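Local atomic coordinates of 2-dehydro-3-deoxy-d-gluconate/2-dehydro-3-deoxy-phosphogluconate aldolase (Picrophilus torridus, PDB entry 4UXD), a protein that belongs to the aldolases of the dihydrodipicolinate synthetase family, built on a parallel (beta/alpha)8 barrel, and forms an assembly of four chains. Residues Leu36-Asn41 / Asn283-Arg287; Tyr73-Glu78 / Arg287-Tyr291; Val122-Pro126 / Tyr139-Ile143; Gln133-Tyr137 / Asn161-Thr167. All coordinates share one frame; numbering follows the deposited sequence.

Interaction 1: Leu36-Asn41 / Asn283-Arg287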
loop_
_atom_site.group_PDB
_atom_site.type_symbol
_atom_site.label_atom_id
_atom_site.label_comp_id
_atom_site.label_asym_id
_atom_site.label_seq_id
_atom_site.Cartn_x
_atom_site.Cartn_y
_atom_site.Cartn_z
ATOM N N LEU A 36 -19.386 -27.215 5.118
ATOM C CA LEU A 36 -20.657 -26.845 4.498
ATOM C C LEU A 36 -21.196 -27.917 3.539
ATOM O O LEU A 36 -20.440 -28.599 2.829
ATOM C CB LEU A 36 -20.522 -25.524 3.730
ATOM C CG LEU A 36 -19.962 -24.284 4.437
ATOM C CD1 LEU A 36 -19.758 -23.159 3.409
ATOM C CD2 LEU A 36 -20.873 -23.822 5.583
ATOM N N ASP A 37 -22.518 -28.038 3.513
ATOM C CA ASP A 37 -23.183 -28.941 2.591
ATOM C C ASP A 37 -23.204 -28.342 1.186
ATOM O O ASP A 37 -22.706 -27.247 0.969
ATOM C CB ASP A 37 -24.607 -29.252 3.078
ATOM C CG ASP A 37 -25.506 -28.013 3.155
ATOM O OD1 ASP A 37 -25.392 -27.095 2.318
ATOM O OD2 ASP A 37 -26.364 -27.971 4.061
ATOM N N ALA A 38 -23.801 -29.051 0.240
ATOM C CA ALA A 38 -23.958 -28.543 -1.118
ATOM C C ALA A 38 -24.777 -27.238 -1.198
ATOM O O ALA A 38 -24.803 -26.600 -2.245
ATOM C CB ALA A 38 -24.600 -29.614 -1.996
ATOM N N HIS A 39 -25.424 -26.833 -0.104
ATOM C CA HIS A 39 -26.196 -25.580 -0.086
ATOM C C HIS A 39 -25.541 -24.457 0.752
ATOM O O HIS A 39 -26.177 -23.448 1.060
ATOM C CB HIS A 39 -27.614 -25.862 0.421
ATOM C CG HIS A 39 -28.308 -26.950 -0.339
ATOM N ND1 HIS A 39 -29.066 -27.928 0.273
ATOM C CD2 HIS A 39 -28.335 -27.228 -1.666
ATOM C CE1 HIS A 39 -29.534 -28.756 -0.646
ATOM N NE2 HIS A 39 -29.101 -28.353 -1.829
ATOM N N GLY A 40 -24.265 -24.623 1.094
ATOM C CA GLY A 40 -23.535 -23.609 1.837
ATOM C C GLY A 40 -24.054 -23.312 3.241
ATOM O O GLY A 40 -23.859 -22.206 3.744
ATOM N N ASN A 41 -24.727 -24.281 3.859
ATOM C CA ASN A 41 -25.107 -24.197 5.265
ATOM C C ASN A 41 -24.278 -25.186 6.063
ATOM O O ASN A 41 -23.735 -26.127 5.495
ATOM C CB ASN A 41 -26.594 -24.487 5.463
ATOM C CG ASN A 41 -27.477 -23.664 4.553
ATOM O OD1 ASN A 41 -28.324 -24.205 3.843
ATOM N ND2 ASN A 41 -27.280 -22.356 4.560
ATOM N N ASN A 283 -19.034 -34.433 0.081
ATOM C CA ASN A 283 -19.599 -33.553 -0.924
ATOM C C ASN A 283 -19.951 -32.208 -0.289
ATOM O O ASN A 283 -21.098 -31.970 0.101
ATOM C CB ASN A 283 -20.834 -34.206 -1.548
ATOM C CG ASN A 283 -21.396 -33.412 -2.696
ATOM O OD1 ASN A 283 -20.695 -32.611 -3.309
ATOM N ND2 ASN A 283 -22.671 -33.631 -2.996
ATOM N N GLY A 284 -18.952 -31.337 -0.177
ATOM C CA GLY A 284 -19.099 -30.106 0.571
ATOM C C GLY A 284 -19.224 -28.874 -0.300
ATOM O O GLY A 284 -18.801 -28.872 -1.452
ATOM N N GLY A 285 -19.794 -27.814 0.263
ATOM C CA GLY A 285 -20.098 -26.628 -0.509
ATOM C C GLY A 285 -19.485 -25.332 -0.016
ATOM O O GLY A 285 -18.625 -25.310 0.863
ATOM N N TYR A 286 -19.947 -24.242 -0.618
ATOM C CA TYR A 286 -19.321 -22.954 -0.473
ATOM C C TYR A 286 -20.362 -21.845 -0.419
ATOM O O TYR A 286 -21.027 -21.582 -1.415
ATOM C CB TYR A 286 -18.365 -22.709 -1.642
ATOM C CG TYR A 286 -17.302 -23.765 -1.791
ATOM C CD1 TYR A 286 -17.588 -24.980 -2.396
ATOM C CD2 TYR A 286 -16.010 -23.547 -1.338
ATOM C CE1 TYR A 286 -16.632 -25.951 -2.532
ATOM C CE2 TYR A 286 -15.043 -24.518 -1.465
ATOM C CZ TYR A 286 -15.360 -25.719 -2.071
ATOM O OH TYR A 286 -14.412 -26.697 -2.228
ATOM N N ARG A 287 -20.497 -21.197 0.735
ATOM C CA ARG A 287 -21.333 -20.008 0.843
ATOM C C ARG A 287 -20.624 -18.839 0.166
ATOM O O ARG A 287 -19.522 -18.461 0.584
ATOM C CB ARG A 287 -21.632 -19.665 2.308
ATOM C CG ARG A 287 -22.543 -18.436 2.488
ATOM C CD ARG A 287 -22.958 -18.195 3.950
ATOM N NE ARG A 287 -23.758 -19.295 4.495
ATOM C CZ ARG A 287 -24.431 -19.245 5.642
ATOM N NH1 ARG A 287 -24.423 -18.146 6.383
ATOM N NH2 ARG A 287 -25.123 -20.297 6.047
#
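Gly40 O is a single acceptor shared by two nitrogens of one guanidinium group. Arg287 meets it side-on, with NE 3.0 Å and NH2 3.2 Å from Gly40 O, and the oxygen lies at the edge of the guanidinium, close to its plane. The two donors use the carbonyl differently: NE approaches almost head-on, at a C=O...donor angle of 168°, whereas NH2 lies in the carbonyl plane on a lone pair. A bend in the arginine chain at chi3 (-63°), after an extended run from CB to CD, turns NE back onto the Gly40 carbonyl. NH2 is shared, for it also forms a salt bridge with Glu78.

Further along, the backbones meet directly. Gly285 N donates to Leu36 O over 2.8 Å, from well above the carbonyl plane. Gly285 has no side chain, which allows its CA to come within 3.1 Å of Asp37 O in a CA-H...O contact. That same Asp37 O closes a type I beta turn by accepting from Gly40 N, and Gly40, the last residue of the turn, has a positive phi. The Leu36 side chain packs along the 285-287 backbone, with its CD1 3.4 Å from Arg287 N; side chain meets side chain between Leu36 CD1 and Arg287 CB, 4.1 Å apart.

The turn belongs to the loop between strand 27-31 and helix 44-56, while residues 283-287 follow helix 270-279. Tyr277 of that last helix ties both together, its OH hydrogen-bonded to Leu36 N and Gly285 O, and the Tyr286 side chain packs back onto the same helix.

Interaction 2: Tyr73-Glu78 / Arg287-Tyr291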
loop_
_atom_site.group_PDB
_atom_site.type_symbol
_atom_site.label_atom_id
_atom_site.label_comp_id
_atom_site.label_asym_id
_atom_site.label_seq_id
_atom_site.Cartn_x
_atom_site.Cartn_y
_atom_site.Cartn_z
ATOM N N TYR A 73 -19.197 -14.714 7.467
ATOM C CA TYR A 73 -20.168 -15.093 6.452
ATOM C C TYR A 73 -21.431 -15.657 7.122
ATOM O O TYR A 73 -22.446 -15.812 6.473
ATOM C CB TYR A 73 -19.577 -16.114 5.465
ATOM C CG TYR A 73 -18.398 -15.621 4.651
ATOM C CD1 TYR A 73 -18.055 -14.267 4.621
ATOM C CD2 TYR A 73 -17.621 -16.504 3.914
ATOM C CE1 TYR A 73 -16.973 -13.804 3.889
ATOM C CE2 TYR A 73 -16.528 -16.046 3.162
ATOM C CZ TYR A 73 -16.207 -14.692 3.156
ATOM O OH TYR A 73 -15.123 -14.230 2.415
ATOM N N PHE A 74 -21.366 -15.924 8.423
ATOM C CA PHE A 74 -22.461 -16.571 9.137
ATOM C C PHE A 74 -23.221 -15.596 10.019
ATOM O O PHE A 74 -22.695 -14.549 10.421
ATOM C CB PHE A 74 -21.932 -17.733 9.995
ATOM C CG PHE A 74 -21.229 -18.797 9.205
ATOM C CD1 PHE A 74 -21.945 -19.720 8.471
ATOM C CD2 PHE A 74 -19.846 -18.864 9.186
ATOM C CE1 PHE A 74 -21.292 -20.682 7.742
ATOM C CE2 PHE A 74 -19.192 -19.828 8.448
ATOM C CZ PHE A 74 -19.913 -20.735 7.729
ATOM N N THR A 75 -24.459 -15.963 10.331
ATOM C CA THR A 75 -25.292 -15.186 11.243
ATOM C C THR A 75 -24.827 -15.363 12.670
ATOM O O THR A 75 -24.151 -16.331 13.004
ATOM C CB THR A 75 -26.780 -15.611 11.180
ATOM O OG1 THR A 75 -26.909 -16.954 11.665
ATOM C CG2 THR A 75 -27.310 -15.529 9.769
ATOM N N LEU A 76 -25.213 -14.435 13.523
ATOM C CA LEU A 76 -25.021 -14.609 14.952
ATOM C C LEU A 76 -25.649 -15.922 15.442
ATOM O O LEU A 76 -25.058 -16.641 16.239
ATOM C CB LEU A 76 -25.629 -13.425 15.695
ATOM C CG LEU A 76 -25.318 -13.317 17.181
ATOM C CD1 LEU A 76 -23.810 -13.152 17.429
ATOM C CD2 LEU A 76 -26.120 -12.165 17.774
ATOM N N LYS A 77 -26.840 -16.245 14.944
ATOM C CA LYS A 77 -27.514 -17.472 15.343
ATOM C C LYS A 77 -26.770 -18.724 14.888
ATOM O O LYS A 77 -26.564 -19.645 15.679
ATOM C CB LYS A 77 -28.943 -17.476 14.808
ATOM C CG LYS A 77 -29.832 -16.419 15.465
ATOM C CD LYS A 77 -31.186 -16.328 14.795
ATOM C CE LYS A 77 -32.040 -15.266 15.440
ATOM N NZ LYS A 77 -33.070 -14.739 14.501
ATOM N N GLU A 78 -26.361 -18.767 13.626
ATOM C CA GLU A 78 -25.532 -19.878 13.129
ATOM C C GLU A 78 -24.238 -20.058 13.908
ATOM O O GLU A 78 -23.719 -21.172 14.027
ATOM C CB GLU A 78 -25.168 -19.671 11.667
ATOM C CG GLU A 78 -26.287 -19.919 10.692
ATOM C CD GLU A 78 -25.935 -19.431 9.310
ATOM O OE1 GLU A 78 -25.427 -18.291 9.197
ATOM O OE2 GLU A 78 -26.136 -20.190 8.344
ATOM N N ARG A 287 -20.497 -21.197 0.735
ATOM C CA ARG A 287 -21.333 -20.008 0.843
ATOM C C ARG A 287 -20.624 -18.839 0.166
ATOM O O ARG A 287 -19.522 -18.461 0.584
ATOM C CB ARG A 287 -21.632 -19.665 2.308
ATOM C CG ARG A 287 -22.543 -18.436 2.488
ATOM C CD ARG A 287 -22.958 -18.195 3.950
ATOM N NE ARG A 287 -23.758 -19.295 4.495
ATOM C CZ ARG A 287 -24.431 -19.245 5.642
ATOM N NH1 ARG A 287 -24.423 -18.146 6.383
ATOM N NH2 ARG A 287 -25.123 -20.297 6.047
ATOM N N PRO A 288 -21.230 -18.280 -0.897
ATOM C CA PRO A 288 -20.674 -17.048 -1.458
ATOM C C PRO A 288 -20.351 -16.040 -0.357
ATOM O O PRO A 288 -21.136 -15.937 0.590
ATOM C CB PRO A 288 -21.791 -16.541 -2.362
ATOM C CG PRO A 288 -22.537 -17.773 -2.775
ATOM C CD PRO A 288 -22.408 -18.755 -1.647
ATOM N N PRO A 289 -19.216 -15.317 -0.464
ATOM C CA PRO A 289 -18.275 -15.219 -1.596
ATOM C C PRO A 289 -17.284 -16.383 -1.767
ATOM O O PRO A 289 -16.487 -16.339 -2.691
ATOM C CB PRO A 289 -17.506 -13.930 -1.285
ATOM C CG PRO A 289 -17.463 -13.884 0.215
ATOM C CD PRO A 289 -18.749 -14.541 0.699
ATOM N N MET A 290 -17.307 -17.386 -0.897
ATOM C CA MET A 290 -16.541 -18.604 -1.150
ATOM C C MET A 290 -16.925 -19.153 -2.521
ATOM O O MET A 290 -18.023 -18.890 -3.025
ATOM C CB MET A 290 -16.806 -19.682 -0.085
ATOM C CG MET A 290 -16.514 -19.301 1.340
ATOM S SD MET A 290 -17.157 -20.495 2.535
ATOM C CE MET A 290 -15.882 -21.747 2.560
ATOM N N TYR A 291 -16.028 -19.924 -3.124
ATOM C CA TYR A 291 -16.366 -20.659 -4.335
ATOM C C TYR A 291 -15.381 -21.813 -4.550
ATOM O O TYR A 291 -14.264 -21.782 -4.035
ATOM C CB TYR A 291 -16.391 -19.711 -5.533
ATOM C CG TYR A 291 -15.049 -19.143 -5.914
ATOM C CD1 TYR A 291 -14.579 -17.970 -5.345
ATOM C CD2 TYR A 291 -14.262 -19.771 -6.862
ATOM C CE1 TYR A 291 -13.347 -17.447 -5.708
ATOM C CE2 TYR A 291 -13.035 -19.261 -7.229
ATOM C CZ TYR A 291 -12.579 -18.102 -6.653
ATOM O OH TYR A 291 -11.361 -17.597 -7.040
#
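Glu78 and Arg287 form an end-on, two-bond salt bridge in which each carboxylate oxygen has its own nitrogen. NH1 of Arg287 lies 3.0 Å from Glu78 OE1, on the syn lone pair of that oxygen, and NH2 is modelled very close to Glu78 OE2, at 2.5 Å and also from the syn side. Carboxylate and guanidinium are nearly coplanar, 23° apart. NH1 of Arg287 has a second acceptor in Tyr73 O, 3.1 Å away and tilted from the guanidinium plane; Ser102 of a neighbouring subunit is hydrogen-bonded to that same carbonyl.

The glutamate is itself held in place by the start of helix 76-88. Thr75 N donates to Glu78 OE1 over 2.8 Å, and Glu78 N returns a bond to Thr75 OG1, a capping box. OE1 therefore serves both the helix cap and the arginine.

Around this polar core the packing is aromatic. Phe74 sets CD1 over one face of the guanidinium, toward its rim and 3.6 Å from Arg287 NH1, with ring and guanidinium planes inclined by 55°. Beyond it, Pro289, which follows a cis peptide bond, lays CD over the centre of the Tyr73 ring, 3.6 Å from the centroid, in a CH-pi contact. Met290 comes to the edge of that ring instead, its CG 3.7 Å from Tyr73 CE2.

A buried positive charge is thus matched by a carboxylate whose position is fixed by a helix cap. Such pairing would be expected to favour the ionised form of both groups and to restrict rotation of the guanidinium.

Interaction 3: Val122-Pro126 / Tyr139-Ile143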
loop_
_atom_site.group_PDB
_atom_site.type_symbol
_atom_site.label_atom_id
_atom_site.label_comp_id
_atom_site.label_asym_id
_atom_site.label_seq_id
_atom_site.Cartn_x
_atom_site.Cartn_y
_atom_site.Cartn_z
ATOM N N VAL A 122 -11.516 -15.632 21.573
ATOM C CA VAL A 122 -10.540 -15.046 20.672
ATOM C C VAL A 122 -11.165 -13.894 19.907
ATOM O O VAL A 122 -12.155 -14.075 19.194
ATOM C CB VAL A 122 -10.009 -16.049 19.652
ATOM C CG1 VAL A 122 -8.819 -15.435 18.872
ATOM C CG2 VAL A 122 -9.629 -17.344 20.327
ATOM N N LEU A 123 -10.549 -12.723 20.016
ATOM C CA LEU A 123 -11.100 -11.502 19.450
ATOM C C LEU A 123 -10.046 -10.699 18.676
ATOM O O LEU A 123 -8.990 -10.377 19.216
ATOM C CB LEU A 123 -11.698 -10.645 20.565
ATOM C CG LEU A 123 -12.286 -9.305 20.131
ATOM C CD1 LEU A 123 -13.435 -9.540 19.179
ATOM C CD2 LEU A 123 -12.743 -8.489 21.338
ATOM N N MET A 124 -10.348 -10.382 17.415
ATOM C CA MET A 124 -9.510 -9.492 16.610
ATOM C C MET A 124 -10.136 -8.100 16.572
ATOM O O MET A 124 -11.289 -7.914 16.954
ATOM C CB MET A 124 -9.313 -10.025 15.176
ATOM C CG MET A 124 -10.495 -9.830 14.231
ATOM S SD MET A 124 -11.897 -10.784 14.796
ATOM C CE MET A 124 -11.345 -12.420 14.388
ATOM N N PRO A 125 -9.370 -7.106 16.129
ATOM C CA PRO A 125 -10.017 -5.796 16.179
ATOM C C PRO A 125 -11.184 -5.643 15.196
ATOM O O PRO A 125 -11.271 -6.385 14.220
ATOM C CB PRO A 125 -8.875 -4.839 15.842
ATOM C CG PRO A 125 -7.640 -5.551 16.366
ATOM C CD PRO A 125 -7.899 -7.010 16.080
ATOM N N PRO A 126 -12.091 -4.693 15.470
ATOM C CA PRO A 126 -13.180 -4.402 14.539
ATOM C C PRO A 126 -12.660 -4.055 13.169
ATOM O O PRO A 126 -11.526 -3.537 13.065
ATOM C CB PRO A 126 -13.872 -3.184 15.153
ATOM C CG PRO A 126 -13.397 -3.104 16.527
ATOM C CD PRO A 126 -12.090 -3.787 16.623
ATOM N N TYR A 139 -12.462 -0.035 22.461
ATOM C CA TYR A 139 -13.337 -1.140 22.110
ATOM C C TYR A 139 -13.018 -2.418 22.928
ATOM O O TYR A 139 -13.925 -3.034 23.504
ATOM C CB TYR A 139 -13.219 -1.378 20.620
ATOM C CG TYR A 139 -13.918 -2.578 20.082
ATOM C CD1 TYR A 139 -15.250 -2.520 19.709
ATOM C CD2 TYR A 139 -13.226 -3.769 19.891
ATOM C CE1 TYR A 139 -15.886 -3.621 19.180
ATOM C CE2 TYR A 139 -13.849 -4.875 19.368
ATOM C CZ TYR A 139 -15.180 -4.797 19.015
ATOM O OH TYR A 139 -15.790 -5.901 18.481
ATOM N N TYR A 140 -11.743 -2.798 23.001
ATOM C CA TYR A 140 -11.324 -3.901 23.871
ATOM C C TYR A 140 -11.587 -3.578 25.345
ATOM O O TYR A 140 -11.909 -4.458 26.141
ATOM C CB TYR A 140 -9.839 -4.229 23.682
ATOM C CG TYR A 140 -9.545 -5.124 22.503
ATOM C CD1 TYR A 140 -9.538 -6.507 22.633
ATOM C CD2 TYR A 140 -9.282 -4.581 21.255
ATOM C CE1 TYR A 140 -9.268 -7.318 21.558
ATOM C CE2 TYR A 140 -9.009 -5.381 20.170
ATOM C CZ TYR A 140 -8.999 -6.746 20.316
ATOM O OH TYR A 140 -8.723 -7.524 19.205
ATOM N N LYS A 141 -11.443 -2.309 25.699
ATOM C CA LYS A 141 -11.676 -1.859 27.061
ATOM C C LYS A 141 -13.110 -2.167 27.511
ATOM O O LYS A 141 -13.334 -2.831 28.532
ATOM C CB LYS A 141 -11.390 -0.356 27.156
ATOM C CG LYS A 141 -11.496 0.248 28.546
ATOM C CD LYS A 141 -10.473 1.377 28.691
ATOM C CE LYS A 141 -10.752 2.355 29.834
ATOM N NZ LYS A 141 -12.154 2.354 30.317
ATOM N N GLU A 142 -14.075 -1.688 26.733
ATOM C CA GLU A 142 -15.476 -1.841 27.068
ATOM C C GLU A 142 -15.840 -3.311 27.175
ATOM O O GLU A 142 -16.647 -3.715 28.014
ATOM C CB GLU A 142 -16.341 -1.164 26.007
ATOM C CG GLU A 142 -17.723 -0.754 26.482
ATOM C CD GLU A 142 -17.819 0.739 26.761
ATOM O OE1 GLU A 142 -16.815 1.324 27.233
ATOM O OE2 GLU A 142 -18.892 1.327 26.492
ATOM N N ILE A 143 -15.228 -4.112 26.312
ATOM C CA ILE A 143 -15.569 -5.515 26.207
ATOM C C ILE A 143 -14.983 -6.302 27.391
ATOM O O ILE A 143 -15.696 -7.040 28.082
ATOM C CB ILE A 143 -15.075 -6.079 24.861
ATOM C CG1 ILE A 143 -15.925 -5.523 23.725
ATOM C CG2 ILE A 143 -15.156 -7.583 24.825
ATOM C CD1 ILE A 143 -15.308 -5.663 22.338
#
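The Tyr139 ring lies between Pro126 and Ile143, one on each face. Pro126 sets CG over the middle of the ring, 3.3 Å from the centroid and only 8° off the ring normal, a close CH-pi contact; on the opposite face Ile143, one helical turn on, brings CD1 over the rim. With CG anti to the backbone N (chi1 173°), Tyr139 projects its ring toward the proline, the two side chains sliding past one another in opposite directions. Its hydroxyl continues beyond them to a hydrogen bond with Ser100 O.

Strand 120-123, helix 133-144 and strand 150-155 make one beta-alpha-beta unit of the (beta/alpha)8 barrel, and here the helix rests on the end of its first strand and on the prolines that follow.

Tyr140, the next residue, takes a different staggered position: its CG stands beside the backbone N (chi1 -82°), which sends the ring along a different path, to the end of the strand. There Tyr140 OH donates to Leu123 O over 2.9 Å, arriving from above the carbonyl plane although the acceptor lies in the plane of the tyrosine ring. Pro125 lies at the ring edge, its CG 4.0 Å from Tyr140 CE2. The Leu123 and Tyr140 side chains run alongside each other, pointing in opposite directions, and one branch of the leucine does most of the touching: Leu123 CD2 is 3.7 Å from Tyr140 CE1. The same methyl meets Ile143 tip to tip, with 3.9 Å between Leu123 CD2 and Ile143 CD1.

Interaction 4: Gln133-Tyr137 / Asn161-Thr167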
loop_
_atom_site.group_PDB
_atom_site.type_symbol
_atom_site.label_atom_id
_atom_site.label_comp_id
_atom_site.label_asym_id
_atom_site.label_seq_id
_atom_site.Cartn_x
_atom_site.Cartn_y
_atom_site.Cartn_z
ATOM N N GLN A 133 -5.466 3.390 17.061
ATOM C CA GLN A 133 -5.302 2.578 18.267
ATOM C C GLN A 133 -6.180 3.011 19.471
ATOM O O GLN A 133 -6.486 2.192 20.327
ATOM C CB GLN A 133 -3.824 2.576 18.690
ATOM C CG GLN A 133 -2.870 1.972 17.673
ATOM C CD GLN A 133 -3.266 0.568 17.208
ATOM O OE1 GLN A 133 -3.209 -0.395 17.964
ATOM N NE2 GLN A 133 -3.651 0.456 15.947
ATOM N N GLU A 134 -6.580 4.279 19.554
ATOM C CA GLU A 134 -7.446 4.719 20.654
ATOM C C GLU A 134 -8.840 4.055 20.539
ATOM O O GLU A 134 -9.421 3.588 21.528
ATOM C CB GLU A 134 -7.563 6.247 20.661
ATOM C CG GLU A 134 -8.359 6.853 21.834
ATOM C CD GLU A 134 -7.650 6.732 23.183
ATOM O OE1 GLU A 134 -6.646 7.451 23.403
ATOM O OE2 GLU A 134 -8.108 5.932 24.036
ATOM N N ALA A 135 -9.360 3.994 19.320
ATOM C CA ALA A 135 -10.656 3.386 19.079
ATOM C C ALA A 135 -10.602 1.900 19.395
ATOM O O ALA A 135 -11.522 1.322 20.011
ATOM C CB ALA A 135 -11.079 3.606 17.643
ATOM N N ILE A 136 -9.511 1.285 18.963
ATOM C CA ILE A 136 -9.312 -0.139 19.150
ATOM C C ILE A 136 -9.178 -0.421 20.632
ATOM O O ILE A 136 -9.807 -1.344 21.158
ATOM C CB ILE A 136 -8.076 -0.630 18.380
ATOM C CG1 ILE A 136 -8.407 -0.715 16.887
ATOM C CG2 ILE A 136 -7.588 -1.982 18.914
ATOM C CD1 ILE A 136 -7.194 -0.758 15.984
ATOM N N TYR A 137 -8.366 0.389 21.309
ATOM C CA TYR A 137 -8.204 0.255 22.748
ATOM C C TYR A 137 -9.560 0.348 23.459
ATOM O O TYR A 137 -9.972 -0.597 24.120
ATOM C CB TYR A 137 -7.253 1.313 23.287
ATOM C CG TYR A 137 -7.230 1.327 24.779
ATOM C CD1 TYR A 137 -6.473 0.403 25.485
ATOM C CD2 TYR A 137 -7.995 2.237 25.492
ATOM C CE1 TYR A 137 -6.471 0.394 26.863
ATOM C CE2 TYR A 137 -7.999 2.236 26.864
ATOM C CZ TYR A 137 -7.242 1.312 27.545
ATOM O OH TYR A 137 -7.236 1.310 28.916
ATOM N N ASN A 161 -8.211 -4.016 11.052
ATOM C CA ASN A 161 -7.302 -3.030 11.622
ATOM C C ASN A 161 -6.254 -3.706 12.479
ATOM O O ASN A 161 -6.581 -4.588 13.279
ATOM C CB ASN A 161 -8.054 -2.016 12.472
ATOM C CG ASN A 161 -9.071 -1.239 11.688
ATOM O OD1 ASN A 161 -8.718 -0.411 10.864
ATOM N ND2 ASN A 161 -10.351 -1.493 11.951
ATOM N N LYS A 162 -5.000 -3.297 12.305
ATOM C CA LYS A 162 -3.898 -3.826 13.100
ATOM C C LYS A 162 -4.031 -3.361 14.537
ATOM O O LYS A 162 -4.566 -2.285 14.789
ATOM C CB LYS A 162 -2.547 -3.376 12.544
ATOM C CG LYS A 162 -2.250 -1.889 12.705
ATOM C CD LYS A 162 -0.963 -1.512 11.980
ATOM C CE LYS A 162 -0.672 -0.012 12.010
ATOM N NZ LYS A 162 -0.330 0.520 13.359
ATOM N N ILE A 163 -3.567 -4.177 15.474
ATOM C CA ILE A 163 -3.445 -3.729 16.863
ATOM C C ILE A 163 -1.947 -3.692 17.192
ATOM O O ILE A 163 -1.239 -4.687 17.034
ATOM C CB ILE A 163 -4.261 -4.642 17.853
ATOM C CG1 ILE A 163 -4.096 -4.152 19.298
ATOM C CG2 ILE A 163 -3.891 -6.122 17.677
ATOM C CD1 ILE A 163 -4.819 -5.001 20.333
ATOM N N ASP A 164 -1.453 -2.530 17.594
ATOM C CA ASP A 164 -0.017 -2.374 17.849
ATOM C C ASP A 164 0.384 -3.159 19.088
ATOM O O ASP A 164 -0.426 -3.340 19.996
ATOM C CB ASP A 164 0.369 -0.907 18.041
ATOM C CG ASP A 164 0.177 -0.081 16.800
ATOM O OD1 ASP A 164 0.076 -0.671 15.700
ATOM O OD2 ASP A 164 0.126 1.163 16.926
ATOM N N PRO A 165 1.635 -3.626 19.133
ATOM C CA PRO A 165 2.168 -4.257 20.344
ATOM C C PRO A 165 1.978 -3.436 21.623
ATOM O O PRO A 165 1.697 -3.993 22.680
ATOM C CB PRO A 165 3.649 -4.400 20.027
ATOM C CG PRO A 165 3.693 -4.514 18.558
ATOM C CD PRO A 165 2.599 -3.679 18.020
ATOM N N GLU A 166 2.161 -2.130 21.526
ATOM C CA GLU A 166 1.972 -1.244 22.662
ATOM C C GLU A 166 0.561 -1.364 23.196
ATOM O O GLU A 166 0.352 -1.444 24.403
ATOM C CB GLU A 166 2.255 0.205 22.259
ATOM C CG GLU A 166 2.046 1.233 23.361
ATOM C CD GLU A 166 3.069 1.128 24.484
ATOM O OE1 GLU A 166 4.180 0.594 24.249
ATOM O OE2 GLU A 166 2.761 1.590 25.605
ATOM N N THR A 167 -0.406 -1.368 22.286
ATOM C CA THR A 167 -1.806 -1.440 22.663
ATOM C C THR A 167 -2.117 -2.772 23.349
ATOM O O THR A 167 -2.999 -2.846 24.213
ATOM C CB THR A 167 -2.717 -1.248 21.419
ATOM O OG1 THR A 167 -2.322 -0.061 20.719
ATOM C CG2 THR A 167 -4.190 -1.140 21.811
#
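Gln133 meets the loop and helix start at 161-167 with nearly every atom of its side chain. Gln133 CB lies 3.7 Å from Thr167 OG1. Gln133 CG comes to 3.2 Å from Asp164 OD2, and there the chain bends (chi2 -53°), laying the amide flat over the Asp164 carboxylate; the two planes are 16° apart, with Gln133 CD 3.5 Å from Asp164 CG. At the tip both amide atoms are used. Gln133 OE1 accepts twice: from Thr167 OG1 at 2.9 Å, in the carbonyl plane on a lone pair, and from Asp164 N at 2.8 Å, well above that plane. Gln133 NE2 donates to Lys162 O over 3.1 Å, in an almost straight bond. Three bonds thus fix the rotation of the amide.

The Asp164 carboxylate also takes a salt bridge from Lys162 NZ through OD1. Beside this polar cluster Ile136 sets CD1 against Asn161 CB, 3.8 Å away, while its CG2 branch faces Ile163 CG1.

Gln133 begins helix 133-144, and Asp164 occupies the N-cap position of helix 165-174. The contact therefore joins the N-terminal ends of two successive outer helices, neighbours round the barrel as expected of the (beta/alpha)8 fold.

From the N terminus, residues 36-41 open interaction 1 and residues 73-78 open interaction 2; both wait some two hundred residues or more for partners that follow helix 270-279, where they share Arg287. Interaction 3 is a short closure, 122-126 onto 139-143. Before it closes, residues 133-137 start interaction 4, which ends at 161-167, so these two cross along helix 133-144 and lie nested within the long loops of the first two. The short pair ties consecutive strand and helix units, and the long pair joins an early loop and the start of helix 76-88 to the C-terminal region. Between subunits, Pro126 and Tyr139 of interaction 3 pack on Pro289 of a neighbouring subunit, a residue of interaction 2.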